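Local coordinates for protein C alpha-dehydrogenase (Sphingobium sp. SYK-6, PDB 4YAC) that binds NADH and, as a short-chain dehydrogenase, probably oxidises the alpha-carbon alcohol of lignin-derived beta-aryl ethers, at residues I141-S146 / T159-V164. Sequence-based numbering, arbitrary orientation.
Sequences ITASMS and TTKYAV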
# COMPACT_ATOMS: atom_id res chain seq x y z
N ILE A 141 -4.02 2.59 -13.43
CA ILE A 141 -4.56 2.06 -12.19
C ILE A 141 -5.33 3.18 -11.52
O ILE A 141 -4.79 4.27 -11.31
CB ILE A 141 -3.45 1.52 -11.26
CG1 ILE A 141 -2.90 0.21 -11.81
CG2 ILE A 141 -3.99 1.29 -9.84
CD1 ILE A 141 -1.62 -0.26 -11.14
N THR A 142 -6.60 2.92 -11.22
CA THR A 142 -7.43 3.86 -10.48
C THR A 142 -7.45 3.46 -9.02
O THR A 142 -8.05 2.45 -8.65
CB THR A 142 -8.87 3.92 -11.03
OG1 THR A 142 -8.84 4.21 -12.43
CG2 THR A 142 -9.69 4.98 -10.30
N ALA A 143 -6.76 4.24 -8.20
CA ALA A 143 -6.73 4.01 -6.77
C ALA A 143 -7.72 4.96 -6.10
O ALA A 143 -8.92 4.84 -6.32
CB ALA A 143 -5.32 4.21 -6.23
N SER A 144 -7.21 5.91 -5.33
CA SER A 144 -8.04 6.79 -4.52
C SER A 144 -7.13 7.72 -3.73
O SER A 144 -5.95 7.42 -3.56
CB SER A 144 -8.94 5.97 -3.58
OG SER A 144 -9.48 6.77 -2.55
N MET A 145 -7.66 8.83 -3.23
CA MET A 145 -6.89 9.66 -2.32
C MET A 145 -6.67 8.93 -1.00
O MET A 145 -5.86 9.35 -0.18
CB MET A 145 -7.57 11.01 -2.10
CG MET A 145 -7.35 12.01 -3.23
SD MET A 145 -5.61 12.33 -3.59
CE MET A 145 -5.00 12.88 -2.00
N SER A 146 -7.39 7.83 -0.80
CA SER A 146 -7.15 6.96 0.35
C SER A 146 -5.81 6.24 0.23
O SER A 146 -5.39 5.54 1.15
CB SER A 146 -8.27 5.93 0.50
OG SER A 146 -9.47 6.55 0.94
N THR A 159 -6.11 0.26 3.04
CA THR A 159 -5.08 -0.75 2.87
C THR A 159 -5.00 -1.18 1.40
O THR A 159 -3.91 -1.26 0.84
CB THR A 159 -5.33 -1.98 3.76
OG1 THR A 159 -5.35 -1.57 5.13
CG2 THR A 159 -4.23 -3.01 3.58
N THR A 160 -6.15 -1.41 0.77
CA THR A 160 -6.16 -1.87 -0.62
C THR A 160 -5.65 -0.80 -1.58
O THR A 160 -5.02 -1.12 -2.59
CB THR A 160 -7.57 -2.32 -1.11
OG1 THR A 160 -8.45 -1.19 -1.22
CG2 THR A 160 -8.16 -3.37 -0.19
N LYS A 161 -5.91 0.46 -1.29
CA LYS A 161 -5.54 1.52 -2.21
C LYS A 161 -4.06 1.88 -2.07
O LYS A 161 -3.39 2.21 -3.05
CB LYS A 161 -6.44 2.75 -2.01
CG LYS A 161 -7.91 2.48 -2.37
CD LYS A 161 -8.08 2.07 -3.83
CE LYS A 161 -9.52 1.75 -4.18
NZ LYS A 161 -9.65 1.33 -5.61
N TYR A 162 -3.53 1.78 -0.86
CA TYR A 162 -2.09 1.89 -0.68
C TYR A 162 -1.40 0.79 -1.48
O TYR A 162 -0.40 1.03 -2.16
CB TYR A 162 -1.71 1.78 0.80
CG TYR A 162 -1.52 3.11 1.49
CD1 TYR A 162 -2.62 3.88 1.87
CD2 TYR A 162 -0.25 3.60 1.77
CE1 TYR A 162 -2.45 5.09 2.50
CE2 TYR A 162 -0.08 4.82 2.40
CZ TYR A 162 -1.18 5.55 2.76
OH TYR A 162 -1.01 6.76 3.39
N ALA A 163 -1.96 -0.42 -1.43
CA ALA A 163 -1.37 -1.56 -2.12
C ALA A 163 -1.21 -1.28 -3.61
O ALA A 163 -0.11 -1.44 -4.14
CB ALA A 163 -2.22 -2.80 -1.91
N VAL A 164 -2.27 -0.87 -4.28
CA VAL A 164 -2.19 -0.70 -5.73
C VAL A 164 -1.40 0.56 -6.07
O VAL A 164 -0.86 0.66 -7.17
CB VAL A 164 -3.58 -0.66 -6.40
CG1 VAL A 164 -4.26 -2.02 -6.26
CG2 VAL A 164 -4.45 0.45 -5.83
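Ser144 OG accepts a hydrogen bond from the backbone N of Ser146, at 2.9 Å and nearly straight (168°): an ST turn. OG lies anti to the Ser144 N (chi1 164°) and faces onward to Ser146 N; CB rests on Lys161 CG at 3.8 Å. The Lys161 chain bends once, at chi2 (-60°), and is then extended. CD passes alongside the Ala143 backbone, 3.7 Å from Ala143 C. NZ ends near two carbonyl oxygens, 3.6 Å from Thr142 O and 3.7 Å from Ala143 O, long for hydrogen bonds. Lys161 and Tyr157 fit the YxxxK pattern of short-chain dehydrogenases, and Ser144 is probably the serine of that family's active site. The contact joins the end of strand 137-142 to helix 155-174 in a beta-alpha-beta unit of the Rossmann fold. An alanine at Lys161 lacks CG, CD and the amino end, and would probably open a gap beside Ser144 and Ala143. Further along the helix, Val164 CG2 meets Ala143 CB at 3.9 Å, and Val164 CB meets Ile141 CG2 at 4.0 Å. Ser146 O lies at the Tyr162 ring edge, near its plane, 3.3 Å from Tyr162 CE1. Tyr162 OH makes a weak hydrogen bond to Glu169 of the second subunit.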